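Local structure of CAMK/CAMK2 protein kinase (Salpingoeca rosetta, 5IG1) at residues A[10-18]-A[34-45]. The protein probably phosphorylates serine and threonine residues of proteins with ATP as a calcium/calmodulin-dependent kinase, of which this chain is the kinase-domain portion. Sequence-based numbering, arbitrary orientation.
Sequences FFDLYDVDL and HRCVNKRTGEVC. With PO4 (phosphate ion), chain C.
The Y14 ring crosses N38 at a slant: CD2 lies 3.5 Å from N38 CA, and the ring and amide planes stand 60° apart. With chi1 at -65°, CG swings anti to the carbonyl carbon, which sets the ring against C36 SG and C45 SG, both oblique to it. C36 SG also meets the edge of the F10 ring, 4.0 Å from CE1, while V94 and F85 close this buried side. Further along, L18 CD2 sits over the face of the H34 imidazole, 3.6 Å from its centroid. D15 and V37 exchange two backbone bonds as an antiparallel hydrogen-bonded pair, which adds 14-15 to the antiparallel sheet of the kinase N-lobe beside strand 32-38. In the turn that follows, N38 OD1 accepts from R40 N, in the carbonyl plane, at 2.7 Å (an Asx turn) and from T41 N, above that plane, completing an Asx motif; a leucine at N38 would probably leave both amides without this acceptor and the turn freer to shift. On the looser solvent side, exposed K39 and D15 join side chains through one long contact: the bend at chi4 (-69°) brings NZ to D15 OD1 in a salt bridge whose hydrogen bond, at 3.2 Å, is weak.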
ATOM      1  N   PHE A  10       2.964  25.291  -9.684  1.00 72.95           N
ATOM      2  CA  PHE A  10       2.281  24.141 -10.263  1.00 60.10           C
ATOM      3  C   PHE A  10       1.307  24.582 -11.349  1.00 62.70           C
ATOM      4  O   PHE A  10       1.211  23.948 -12.406  1.00 77.43           O
ATOM      5  CB  PHE A  10       1.561  23.361  -9.157  1.00 49.63           C
ATOM      6  CG  PHE A  10       0.393  22.556  -9.641  1.00 45.39           C
ATOM      7  CD1 PHE A  10       0.573  21.272 -10.137  1.00 34.87           C
ATOM      8  CD2 PHE A  10      -0.892  23.081  -9.595  1.00 37.62           C
ATOM      9  CE1 PHE A  10      -0.501  20.531 -10.576  1.00 56.34           C
ATOM     10  CE2 PHE A  10      -1.967  22.345 -10.041  1.00 65.51           C
ATOM     11  CZ  PHE A  10      -1.772  21.065 -10.530  1.00 61.19           C
ATOM     12  N   PHE A  11       0.588  25.680 -11.111  1.00 64.30           N
ATOM     13  CA  PHE A  11      -0.391  26.156 -12.078  1.00 66.66           C
ATOM     14  C   PHE A  11       0.248  26.688 -13.349  1.00 66.55           C
ATOM     15  O   PHE A  11      -0.463  26.893 -14.337  1.00 87.43           O
ATOM     16  CB  PHE A  11      -1.274  27.227 -11.443  1.00 52.86           C
ATOM     17  CG  PHE A  11      -2.103  26.719 -10.302  1.00 46.61           C
ATOM     18  CD1 PHE A  11      -3.155  25.848 -10.531  1.00 44.61           C
ATOM     19  CD2 PHE A  11      -1.823  27.098  -9.005  1.00 53.86           C
ATOM     20  CE1 PHE A  11      -3.915  25.375  -9.485  1.00 78.52           C
ATOM     21  CE2 PHE A  11      -2.581  26.627  -7.954  1.00 66.03           C
ATOM     22  CZ  PHE A  11      -3.628  25.765  -8.195  1.00 76.15           C
ATOM     23  N   ASP A  12       1.560  26.918 -13.351  1.00 62.37           N
ATOM     24  CA  ASP A  12       2.237  27.319 -14.578  1.00 70.90           C
ATOM     25  C   ASP A  12       2.529  26.124 -15.479  1.00 73.19           C
ATOM     26  O   ASP A  12       2.476  26.251 -16.707  1.00 71.79           O
ATOM     27  CB  ASP A  12       3.532  28.063 -14.247  1.00 81.62           C
ATOM     28  CG  ASP A  12       3.284  29.387 -13.554  1.00105.10           C
ATOM     29  OD1 ASP A  12       2.170  29.933 -13.698  1.00117.11           O
ATOM     30  OD2 ASP A  12       4.203  29.887 -12.870  1.00105.82           O
ATOM     31  N   LEU A  13       2.827  24.964 -14.900  1.00 69.44           N
ATOM     32  CA  LEU A  13       3.128  23.773 -15.684  1.00 63.98           C
ATOM     33  C   LEU A  13       1.928  22.859 -15.871  1.00 59.15           C
ATOM     34  O   LEU A  13       1.853  22.149 -16.879  1.00 57.58           O
ATOM     35  CB  LEU A  13       4.262  22.977 -15.029  1.00 54.61           C
ATOM     36  CG  LEU A  13       5.545  23.759 -14.757  1.00 61.54           C
ATOM     37  CD1 LEU A  13       6.666  22.817 -14.348  1.00 66.46           C
ATOM     38  CD2 LEU A  13       5.934  24.574 -15.976  1.00 64.65           C
ATOM     39  N   TYR A  14       0.994  22.851 -14.925  1.00 55.23           N
ATOM     40  CA  TYR A  14      -0.164  21.977 -14.996  1.00 53.91           C
ATOM     41  C   TYR A  14      -1.440  22.803 -14.967  1.00 56.45           C
ATOM     42  O   TYR A  14      -1.463  23.923 -14.451  1.00 60.98           O
ATOM     43  CB  TYR A  14      -0.164  20.966 -13.858  1.00 36.76           C
ATOM     44  CG  TYR A  14       0.986  19.993 -13.941  1.00 46.31           C
ATOM     45  CD1 TYR A  14       2.224  20.297 -13.386  1.00 46.94           C
ATOM     46  CD2 TYR A  14       0.840  18.776 -14.591  1.00 49.88           C
ATOM     47  CE1 TYR A  14       3.283  19.405 -13.467  1.00 47.19           C
ATOM     48  CE2 TYR A  14       1.891  17.884 -14.681  1.00 59.93           C
ATOM     49  CZ  TYR A  14       3.105  18.199 -14.114  1.00 55.36           C
ATOM     50  OH  TYR A  14       4.142  17.305 -14.212  1.00 61.31           O
ATOM     51  N   ASP A  15      -2.494  22.246 -15.557  1.00 49.96           N
ATOM     52  CA  ASP A  15      -3.792  22.899 -15.635  1.00 68.64           C
ATOM     53  C   ASP A  15      -4.803  22.053 -14.880  1.00 62.44           C
ATOM     54  O   ASP A  15      -4.862  20.831 -15.075  1.00 49.80           O
ATOM     55  CB  ASP A  15      -4.230  23.097 -17.093  1.00 90.27           C
ATOM     56  CG  ASP A  15      -5.495  23.933 -17.220  1.00115.65           C
ATOM     57  OD1 ASP A  15      -5.414  25.166 -17.043  1.00131.54           O
ATOM     58  OD2 ASP A  15      -6.568  23.364 -17.509  1.00122.72           O
ATOM     59  N   VAL A  16      -5.573  22.700 -14.006  1.00 59.76           N
ATOM     60  CA  VAL A  16      -6.647  22.047 -13.269  1.00 57.21           C
ATOM     61  C   VAL A  16      -7.490  23.132 -12.620  1.00 71.63           C
ATOM     62  O   VAL A  16      -6.969  24.155 -12.168  1.00 95.40           O
ATOM     63  CB  VAL A  16      -6.093  21.046 -12.224  1.00 58.01           C
ATOM     64  CG1 VAL A  16      -5.185  21.743 -11.232  1.00 53.69           C
ATOM     65  CG2 VAL A  16      -7.217  20.315 -11.514  1.00 68.50           C
ATOM     66  N   ASP A  17      -8.801  22.915 -12.599  1.00 71.09           N
ATOM     67  CA  ASP A  17      -9.723  23.768 -11.856  1.00 76.83           C
ATOM     68  C   ASP A  17      -9.993  23.060 -10.534  1.00 75.16           C
ATOM     69  O   ASP A  17     -10.787  22.118 -10.473  1.00 75.59           O
ATOM     70  CB  ASP A  17     -11.005  24.019 -12.638  1.00 79.33           C
ATOM     71  CG  ASP A  17     -11.837  25.142 -12.046  1.00 96.25           C
ATOM     72  OD1 ASP A  17     -11.731  25.398 -10.826  1.00 90.78           O
ATOM     73  OD2 ASP A  17     -12.605  25.768 -12.806  1.00111.61           O
ATOM     74  N   LEU A  18      -9.315  23.507  -9.474  1.00 63.42           N
ATOM     75  CA  LEU A  18      -9.488  22.891  -8.163  1.00 67.34           C
ATOM     76  C   LEU A  18     -10.899  23.059  -7.612  1.00 70.73           C
ATOM     77  O   LEU A  18     -11.268  22.346  -6.671  1.00 74.37           O
ATOM     78  CB  LEU A  18      -8.470  23.470  -7.182  1.00 54.75           C
ATOM     79  CG  LEU A  18      -7.022  23.293  -7.638  1.00 52.03           C
ATOM     80  CD1 LEU A  18      -6.056  23.885  -6.624  1.00 66.23           C
ATOM     81  CD2 LEU A  18      -6.732  21.826  -7.860  1.00 40.14           C
ATOM     82  N   HIS A  34      -6.649  15.843  -7.251  1.00 46.46           N
ATOM     83  CA  HIS A  34      -7.366  16.296  -8.434  1.00 52.00           C
ATOM     84  C   HIS A  34      -6.707  15.749  -9.694  1.00 53.61           C
ATOM     85  O   HIS A  34      -5.502  15.481  -9.724  1.00 50.13           O
ATOM     86  CB  HIS A  34      -7.393  17.826  -8.534  1.00 53.78           C
ATOM     87  CG  HIS A  34      -8.052  18.512  -7.379  1.00 49.31           C
ATOM     88  ND1 HIS A  34      -7.442  18.666  -6.153  1.00 59.07           N
ATOM     89  CD2 HIS A  34      -9.261  19.112  -7.276  1.00 45.51           C
ATOM     90  CE1 HIS A  34      -8.253  19.320  -5.339  1.00 67.40           C
ATOM     91  NE2 HIS A  34      -9.364  19.601  -5.997  1.00 67.63           N
ATOM     92  N   ARG A  35      -7.510  15.605 -10.742  1.00 54.17           N
ATOM     93  CA  ARG A  35      -6.993  15.265 -12.060  1.00 40.74           C
ATOM     94  C   ARG A  35      -6.538  16.547 -12.744  1.00 44.02           C
ATOM     95  O   ARG A  35      -7.333  17.476 -12.920  1.00 52.64           O
ATOM     96  CB  ARG A  35      -8.068  14.557 -12.879  1.00 47.29           C
ATOM     97  CG  ARG A  35      -7.693  14.229 -14.313  1.00 36.01           C
ATOM     98  CD  ARG A  35      -8.869  13.552 -15.011  1.00 67.78           C
ATOM     99  NE  ARG A  35      -8.564  13.161 -16.385  1.00 92.73           N
ATOM    100  CZ  ARG A  35      -8.614  13.988 -17.426  1.00 93.10           C
ATOM    101  NH1 ARG A  35      -8.952  15.259 -17.251  1.00 92.42           N
ATOM    102  NH2 ARG A  35      -8.323  13.546 -18.642  1.00 81.73           N
ATOM    103  N   CYS A  36      -5.261  16.609 -13.106  1.00 51.24           N
ATOM    104  CA  CYS A  36      -4.685  17.759 -13.785  1.00 52.71           C
ATOM    105  C   CYS A  36      -4.027  17.305 -15.079  1.00 52.88           C
ATOM    106  O   CYS A  36      -3.802  16.118 -15.306  1.00 72.02           O
ATOM    107  CB  CYS A  36      -3.664  18.480 -12.901  1.00 50.30           C
ATOM    108  SG  CYS A  36      -2.239  17.466 -12.463  1.00 61.69           S
ATOM    109  N   VAL A  37      -3.712  18.272 -15.931  1.00 48.46           N
ATOM    110  CA  VAL A  37      -3.120  18.005 -17.234  1.00 47.63           C
ATOM    111  C   VAL A  37      -1.868  18.854 -17.387  1.00 51.01           C
ATOM    112  O   VAL A  37      -1.901  20.067 -17.145  1.00 55.21           O
ATOM    113  CB  VAL A  37      -4.107  18.293 -18.381  1.00 42.59           C
ATOM    114  CG1 VAL A  37      -3.404  18.170 -19.714  1.00 40.43           C
ATOM    115  CG2 VAL A  37      -5.286  17.347 -18.310  1.00 52.53           C
ATOM    116  N   ASN A  38      -0.770  18.216 -17.782  1.00 40.87           N
ATOM    117  CA  ASN A  38       0.469  18.927 -18.061  1.00 43.15           C
ATOM    118  C   ASN A  38       0.253  19.915 -19.201  1.00 56.19           C
ATOM    119  O   ASN A  38      -0.090  19.519 -20.319  1.00 59.52           O
ATOM    120  CB  ASN A  38       1.567  17.922 -18.411  1.00 47.73           C
ATOM    121  CG  ASN A  38       2.941  18.559 -18.531  1.00 55.68           C
ATOM    122  OD1 ASN A  38       3.122  19.573 -19.205  1.00 67.41           O
ATOM    123  ND2 ASN A  38       3.919  17.958 -17.874  1.00 60.56           N
ATOM    124  N   LYS A  39       0.450  21.205 -18.912  1.00 63.46           N
ATOM    125  CA  LYS A  39       0.251  22.228 -19.933  1.00 50.53           C
ATOM    126  C   LYS A  39       1.107  21.959 -21.165  1.00 56.65           C
ATOM    127  O   LYS A  39       0.660  22.170 -22.299  1.00 56.54           O
ATOM    128  CB  LYS A  39       0.567  23.613 -19.369  1.00 49.33           C
ATOM    129  CG  LYS A  39      -0.505  24.234 -18.487  1.00 63.78           C
ATOM    130  CD  LYS A  39      -0.225  25.734 -18.315  1.00 91.47           C
ATOM    131  CE  LYS A  39      -1.154  26.410 -17.313  1.00 97.77           C
ATOM    132  NZ  LYS A  39      -2.562  26.519 -17.779  1.00113.41           N
ATOM    133  N   ARG A  40       2.339  21.487 -20.966  1.00 56.30           N
ATOM    134  CA  ARG A  40       3.252  21.371 -22.100  1.00 55.02           C
ATOM    135  C   ARG A  40       3.095  20.037 -22.822  1.00 50.13           C
ATOM    136  O   ARG A  40       3.036  19.998 -24.054  1.00 63.65           O
ATOM    137  CB  ARG A  40       4.699  21.562 -21.641  1.00 54.08           C
ATOM    138  CG  ARG A  40       5.708  21.324 -22.736  1.00 56.91           C
ATOM    139  CD  ARG A  40       7.137  21.340 -22.228  1.00 70.26           C
ATOM    140  NE  ARG A  40       7.955  20.354 -22.932  1.00 90.27           N
ATOM    141  CZ  ARG A  40       8.360  19.207 -22.399  1.00 90.48           C
ATOM    142  NH1 ARG A  40       8.036  18.910 -21.144  1.00 60.79           N
ATOM    143  NH2 ARG A  40       9.095  18.363 -23.115  1.00 95.86           N
ATOM    144  N   THR A  41       3.031  18.931 -22.081  1.00 52.14           N
ATOM    145  CA  THR A  41       3.035  17.612 -22.697  1.00 51.28           C
ATOM    146  C   THR A  41       1.645  17.006 -22.878  1.00 55.92           C
ATOM    147  O   THR A  41       1.502  16.041 -23.638  1.00 64.53           O
ATOM    148  CB  THR A  41       3.901  16.653 -21.871  1.00 61.76           C
ATOM    149  OG1 THR A  41       3.209  16.273 -20.669  1.00 56.47           O
ATOM    150  CG2 THR A  41       5.203  17.320 -21.507  1.00 65.60           C
ATOM    151  N   GLY A  42       0.624  17.537 -22.211  1.00 54.34           N
ATOM    152  CA  GLY A  42      -0.689  16.935 -22.299  1.00 50.88           C
ATOM    153  C   GLY A  42      -0.852  15.671 -21.491  1.00 53.35           C
ATOM    154  O   GLY A  42      -1.887  15.005 -21.605  1.00 53.15           O
ATOM    155  N   GLU A  43       0.146  15.314 -20.689  1.00 47.63           N
ATOM    156  CA  GLU A  43       0.041  14.144 -19.832  1.00 45.19           C
ATOM    157  C   GLU A  43      -1.018  14.362 -18.756  1.00 43.33           C
ATOM    158  O   GLU A  43      -1.058  15.415 -18.116  1.00 52.04           O
ATOM    159  CB  GLU A  43       1.392  13.846 -19.189  1.00 47.83           C
ATOM    160  CG  GLU A  43       1.319  12.877 -18.028  1.00 45.63           C
ATOM    161  CD  GLU A  43       2.663  12.661 -17.374  1.00 63.12           C
ATOM    162  OE1 GLU A  43       3.573  13.489 -17.592  1.00 87.25           O
ATOM    163  OE2 GLU A  43       2.812  11.662 -16.643  1.00 57.75           O
ATOM    164  N   VAL A  44      -1.877  13.366 -18.567  1.00 42.27           N
ATOM    165  CA  VAL A  44      -2.870  13.399 -17.501  1.00 42.25           C
ATOM    166  C   VAL A  44      -2.229  12.894 -16.217  1.00 45.43           C
ATOM    167  O   VAL A  44      -1.601  11.828 -16.198  1.00 48.52           O
ATOM    168  CB  VAL A  44      -4.100  12.561 -17.880  1.00 43.93           C
ATOM    169  CG1 VAL A  44      -5.103  12.548 -16.746  1.00 33.85           C
ATOM    170  CG2 VAL A  44      -4.732  13.118 -19.143  1.00 40.45           C
ATOM    171  N   CYS A  45      -2.392  13.657 -15.141  1.00 57.14           N
ATOM    172  CA  CYS A  45      -1.712  13.433 -13.877  1.00 53.42           C
ATOM    173  C   CYS A  45      -2.697  13.578 -12.725  1.00 47.04           C
ATOM    174  O   CYS A  45      -3.778  14.154 -12.864  1.00 55.14           O
ATOM    175  CB  CYS A  45      -0.549  14.415 -13.706  1.00 44.37           C
ATOM    176  SG  CYS A  45       0.772  14.147 -14.853  1.00 72.71           S
TER
HETATM  177  P   PO4 C 401     -10.390   9.384 -17.622  1.00109.76           P
HETATM  178  O1  PO4 C 401     -11.792   9.222 -18.167  1.00104.10           O
HETATM  179  O2  PO4 C 401      -9.757  10.619 -18.219  1.00 94.62           O
HETATM  180  O3  PO4 C 401     -10.437   9.540 -16.122  1.00126.76           O
HETATM  181  O4  PO4 C 401      -9.570   8.161 -17.964  1.00101.66           O